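Local coordinates for protein phosphoribosyltransferase (Thermus thermophilus, PDB 1WD5) that is a predicted type I phosphoribosyltransferase, probably handling a phosphoribosyl donor, with its own substrate and reaction not established, at residues Leu30-Val35 / Glu197-Ile202; Val36-Val41 / Gly47-Val52. One frame throughout, in Å; residues are numbered along the deposited sequence.

Contact 1 (Leu30-Val35 / Glu197-Ile202); sequences LPRGGV and EDVEAI
R32 and V199 bring the two backbones together, with their CA atoms 6.5 Å apart, where the turn into helix 33-45 meets helix 196-204. V199 reaches across with both of its branches. Its CG2 lies against the aliphatic part of R32, 3.7 Å from R32 CB and 3.9 Å from R32 CG. The two side chains cross at about a right angle. V199 CG1 faces the first turn of the helix and is 4.1 Å from V35 CG2. One turn further along, I202 CG2 is 3.9 Å from V35 CG1, and these two side chains pass in opposite directions. With chi1 at 176°, V35 CG1 is anti to the backbone N and falls on the I202 side, while CG2 falls on the V199 side. The R32 chain bends at chi3 (-69°), past the part that V199 touches most closely, and its NE is hydrogen-bonded to V194 O. Its NH2 makes a salt bridge to E193. The peptide bond before R32 is cis, as in the pyrophosphate-binding loop of many type I phosphoribosyltransferases, which this turn after strand 26-29 probably corresponds to. The contact itself is apolar. It seats the C-terminal helix on methyl and methylene groups, while the charge of R32 is met by the residues just before that helix.

Contact 2 (Val36-Val41 / Gly47-Val52); sequences VVADEV and GELDVV
A beta-alpha-beta unit brings A38 and D39 of its helix, 33-45, onto L49 of its second strand, 48-59. The CA atoms of D39 and L49 are 5.8 Å apart. L49 points toward the helix and is the main apolar group of the contact. Its CG is anti to the backbone N (chi1 179°), and the CD2 branch reaches the helix backbone. L49 CD2 is 3.6 Å from A38 CB and 3.8 Å from D39 N. L49 CG lies against D39, 3.9 Å from D39 CA and 4.1 Å from D39 OD1. The first strand of the unit, 26-29, runs parallel to 48-59 in the central sheet, and A38 also rests on its V27. The same helix residue thus sits over both strands. D39 is buried, but its carboxylate is well provided with partners. OD2 makes salt bridges to R43 and R7, and OD1 is hydrogen-bonded to W206 NE1. The D39 side chain crosses that of L49 at about a right angle. W206 and L203, from the C-terminal part of the chain, also touch L49.

In the fold
From the N terminus, strand 26-29 leads into the loop of contact 1 and then into helix 33-45. Contact 2 closes first: the chain turns after the helix and strand 48-59 packs L49 against it. The chain then builds the rest of the sheet and its helices before helix 196-204 returns to close contact 1, a loop with 161 residues between its segments. Contact 2 is nested inside it. The contacts share helix 33-45, and their centres are about 9 Å apart. They also touch directly: P31 CG is 3.5 Å from V51 CG2, and I202 CG2 packs against D39. Together they join the C-terminal helix to an early beta-alpha-beta unit.

Contact 1 (Leu30-Val35 / Glu197-Ile202)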
loop_
_atom_site.group_PDB
_atom_site.type_symbol
_atom_site.label_atom_id
_atom_site.label_comp_id
_atom_site.label_asym_id
_atom_site.label_seq_id
_atom_site.Cartn_x
_atom_site.Cartn_y
_atom_site.Cartn_z
ATOM N N LEU A 30 3.129 -1.969 0.887
ATOM C CA LEU A 30 2.114 -2.561 1.750
ATOM C C LEU A 30 2.676 -3.879 2.272
ATOM O O LEU A 30 3.265 -4.642 1.518
ATOM C CB LEU A 30 0.822 -2.826 0.969
ATOM C CG LEU A 30 -0.136 -1.651 0.733
ATOM C CD1 LEU A 30 0.544 -0.562 -0.079
ATOM C CD2 LEU A 30 -1.374 -2.157 0.004
ATOM N N PRO A 31 2.508 -4.159 3.574
ATOM C CA PRO A 31 3.010 -5.398 4.185
ATOM C C PRO A 31 2.292 -6.604 3.582
ATOM O O PRO A 31 1.100 -6.513 3.289
ATOM C CB PRO A 31 2.660 -5.227 5.664
ATOM C CG PRO A 31 2.526 -3.736 5.841
ATOM C CD PRO A 31 1.835 -3.315 4.574
ATOM N N ARG A 32 2.996 -7.719 3.371
ATOM C CA ARG A 32 4.422 -7.853 3.661
ATOM C C ARG A 32 5.211 -8.036 2.361
ATOM O O ARG A 32 6.270 -7.438 2.184
ATOM C CB ARG A 32 4.677 -9.041 4.596
ATOM C CG ARG A 32 4.095 -8.850 6.004
ATOM C CD ARG A 32 4.641 -9.872 7.000
ATOM N NE ARG A 32 4.175 -11.232 6.742
ATOM C CZ ARG A 32 2.970 -11.694 7.067
ATOM N NH1 ARG A 32 2.084 -10.910 7.673
ATOM N NH2 ARG A 32 2.651 -12.952 6.795
ATOM N N GLY A 33 4.692 -8.860 1.456
ATOM C CA GLY A 33 5.371 -9.091 0.193
ATOM C C GLY A 33 5.599 -7.800 -0.576
ATOM O O GLY A 33 6.590 -7.657 -1.300
ATOM N N GLY A 34 4.677 -6.855 -0.416
ATOM C CA GLY A 34 4.795 -5.583 -1.100
ATOM C C GLY A 34 6.041 -4.805 -0.716
ATOM O O GLY A 34 6.542 -3.997 -1.500
ATOM N N VAL A 35 6.551 -5.043 0.488
ATOM C CA VAL A 35 7.741 -4.339 0.948
ATOM C C VAL A 35 8.954 -4.772 0.135
ATOM O O VAL A 35 9.869 -3.986 -0.078
ATOM C CB VAL A 35 7.994 -4.584 2.457
ATOM C CG1 VAL A 35 9.298 -3.922 2.889
ATOM C CG2 VAL A 35 6.839 -4.016 3.274
ATOM N N GLU A 197 9.685 -10.847 10.232
ATOM C CA GLU A 197 11.123 -10.723 10.441
ATOM C C GLU A 197 11.803 -10.327 9.133
ATOM O O GLU A 197 12.779 -9.578 9.139
ATOM C CB GLU A 197 11.725 -12.031 10.964
ATOM C CG GLU A 197 11.175 -12.483 12.311
ATOM C CD GLU A 197 12.135 -13.399 13.059
ATOM O OE1 GLU A 197 12.886 -14.149 12.395
ATOM O OE2 GLU A 197 12.129 -13.376 14.312
ATOM N N ASP A 198 11.296 -10.830 8.007
ATOM C CA ASP A 198 11.876 -10.461 6.715
ATOM C C ASP A 198 11.622 -8.972 6.458
ATOM O O ASP A 198 12.493 -8.266 5.955
ATOM C CB ASP A 198 11.275 -11.293 5.574
ATOM C CG ASP A 198 11.654 -12.766 5.654
ATOM O OD1 ASP A 198 12.766 -13.077 6.135
ATOM O OD2 ASP A 198 10.847 -13.616 5.219
ATOM N N VAL A 199 10.432 -8.492 6.807
ATOM C CA VAL A 199 10.118 -7.081 6.608
ATOM C C VAL A 199 11.010 -6.228 7.501
ATOM O O VAL A 199 11.513 -5.195 7.070
ATOM C CB VAL A 199 8.642 -6.769 6.922
ATOM C CG1 VAL A 199 8.406 -5.258 6.879
ATOM C CG2 VAL A 199 7.736 -7.468 5.902
ATOM N N GLU A 200 11.214 -6.670 8.738
ATOM C CA GLU A 200 12.063 -5.943 9.676
ATOM C C GLU A 200 13.494 -5.858 9.164
ATOM O O GLU A 200 14.148 -4.823 9.302
ATOM C CB GLU A 200 12.062 -6.622 11.044
ATOM C CG GLU A 200 10.842 -6.324 11.902
ATOM C CD GLU A 200 10.909 -7.016 13.256
ATOM O OE1 GLU A 200 11.989 -6.988 13.888
ATOM O OE2 GLU A 200 9.879 -7.578 13.691
ATOM N N ALA A 201 13.981 -6.952 8.587
ATOM C CA ALA A 201 15.341 -6.997 8.050
ATOM C C ALA A 201 15.491 -5.947 6.948
ATOM O O ALA A 201 16.497 -5.240 6.879
ATOM C CB ALA A 201 15.635 -8.379 7.494
ATOM N N ILE A 202 14.479 -5.848 6.092
ATOM C CA ILE A 202 14.499 -4.879 5.007
ATOM C C ILE A 202 14.451 -3.455 5.552
ATOM O O ILE A 202 15.240 -2.604 5.143
ATOM C CB ILE A 202 13.313 -5.097 4.054
ATOM C CG1 ILE A 202 13.483 -6.435 3.329
ATOM C CG2 ILE A 202 13.226 -3.951 3.056
ATOM C CD1 ILE A 202 12.320 -6.806 2.446
#

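Contact 2 (Val36-Val41 / Gly47-Val52)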
loop_
_atom_site.group_PDB
_atom_site.type_symbol
_atom_site.label_atom_id
_atom_site.label_comp_id
_atom_site.label_asym_id
_atom_site.label_seq_id
_atom_site.Cartn_x
_atom_site.Cartn_y
_atom_site.Cartn_z
ATOM N N VAL A 36 8.956 -6.018 -0.332
ATOM C CA VAL A 36 10.072 -6.505 -1.143
ATOM C C VAL A 36 10.089 -5.777 -2.481
ATOM O O VAL A 36 11.136 -5.298 -2.928
ATOM C CB VAL A 36 9.971 -8.020 -1.413
ATOM C CG1 VAL A 36 11.110 -8.455 -2.321
ATOM C CG2 VAL A 36 10.030 -8.789 -0.100
ATOM N N VAL A 37 8.926 -5.690 -3.125
ATOM C CA VAL A 37 8.839 -5.002 -4.405
ATOM C C VAL A 37 9.205 -3.534 -4.199
ATOM O O VAL A 37 9.945 -2.953 -4.993
ATOM C CB VAL A 37 7.415 -5.081 -5.007
ATOM C CG1 VAL A 37 7.396 -4.400 -6.373
ATOM C CG2 VAL A 37 6.975 -6.550 -5.144
ATOM N N ALA A 38 8.684 -2.943 -3.126
ATOM C CA ALA A 38 8.935 -1.537 -2.807
ATOM C C ALA A 38 10.419 -1.236 -2.576
ATOM O O ALA A 38 10.940 -0.208 -3.025
ATOM C CB ALA A 38 8.128 -1.135 -1.578
ATOM N N ASP A 39 11.096 -2.127 -1.860
ATOM C CA ASP A 39 12.513 -1.939 -1.579
ATOM C C ASP A 39 13.318 -1.912 -2.879
ATOM O O ASP A 39 14.215 -1.085 -3.042
ATOM C CB ASP A 39 13.033 -3.063 -0.678
ATOM C CG ASP A 39 14.508 -2.910 -0.353
ATOM O OD1 ASP A 39 14.850 -2.059 0.493
ATOM O OD2 ASP A 39 15.331 -3.629 -0.955
ATOM N N GLU A 40 13.002 -2.819 -3.802
ATOM C CA GLU A 40 13.723 -2.868 -5.069
ATOM C C GLU A 40 13.470 -1.576 -5.846
ATOM O O GLU A 40 14.383 -1.022 -6.450
ATOM C CB GLU A 40 13.276 -4.083 -5.889
ATOM C CG GLU A 40 14.095 -4.364 -7.159
ATOM C CD GLU A 40 15.568 -4.641 -6.879
ATOM O OE1 GLU A 40 15.886 -5.199 -5.805
ATOM O OE2 GLU A 40 16.412 -4.314 -7.742
ATOM N N VAL A 41 12.231 -1.089 -5.819
ATOM C CA VAL A 41 11.897 0.147 -6.528
ATOM C C VAL A 41 12.676 1.315 -5.935
ATOM O O VAL A 41 13.283 2.097 -6.660
ATOM C CB VAL A 41 10.387 0.472 -6.434
ATOM C CG1 VAL A 41 10.129 1.896 -6.923
ATOM C CG2 VAL A 41 9.587 -0.516 -7.272
ATOM N N GLY A 47 15.308 6.391 -4.269
ATOM C CA GLY A 47 14.355 6.930 -3.318
ATOM C C GLY A 47 14.555 6.382 -1.916
ATOM O O GLY A 47 15.597 5.798 -1.604
ATOM N N GLU A 48 13.542 6.567 -1.077
ATOM C CA GLU A 48 13.579 6.115 0.310
ATOM C C GLU A 48 12.455 5.114 0.591
ATOM O O GLU A 48 11.291 5.376 0.297
ATOM C CB GLU A 48 13.458 7.330 1.233
ATOM C CG GLU A 48 13.238 7.003 2.697
ATOM C CD GLU A 48 13.384 8.221 3.591
ATOM O OE1 GLU A 48 12.922 9.310 3.192
ATOM O OE2 GLU A 48 13.954 8.089 4.695
ATOM N N LEU A 49 12.806 3.972 1.172
ATOM C CA LEU A 49 11.826 2.928 1.461
ATOM C C LEU A 49 11.229 2.988 2.862
ATOM O O LEU A 49 11.922 3.251 3.843
ATOM C CB LEU A 49 12.462 1.552 1.232
ATOM C CG LEU A 49 11.669 0.260 1.478
ATOM C CD1 LEU A 49 11.558 -0.021 2.961
ATOM C CD2 LEU A 49 10.295 0.364 0.833
ATOM N N ASP A 50 9.925 2.756 2.936
ATOM C CA ASP A 50 9.220 2.718 4.210
ATOM C C ASP A 50 7.976 1.873 4.001
ATOM O O ASP A 50 7.666 1.461 2.879
ATOM C CB ASP A 50 8.835 4.125 4.698
ATOM C CG ASP A 50 8.378 4.133 6.155
ATOM O OD1 ASP A 50 8.509 3.093 6.835
ATOM O OD2 ASP A 50 7.895 5.180 6.629
ATOM N N VAL A 51 7.272 1.599 5.086
ATOM C CA VAL A 51 6.075 0.792 5.006
ATOM C C VAL A 51 4.865 1.667 5.304
ATOM O O VAL A 51 4.965 2.645 6.046
ATOM C CB VAL A 51 6.137 -0.353 6.034
ATOM C CG1 VAL A 51 6.265 0.228 7.441
ATOM C CG2 VAL A 51 4.907 -1.221 5.930
ATOM N N VAL A 52 3.729 1.332 4.701
ATOM C CA VAL A 52 2.507 2.073 4.960
ATOM C C VAL A 52 1.703 1.144 5.848
ATOM O O VAL A 52 1.483 -0.021 5.507
ATOM C CB VAL A 52 1.734 2.418 3.656
ATOM C CG1 VAL A 52 1.434 1.167 2.856
ATOM C CG2 VAL A 52 0.452 3.160 4.004
#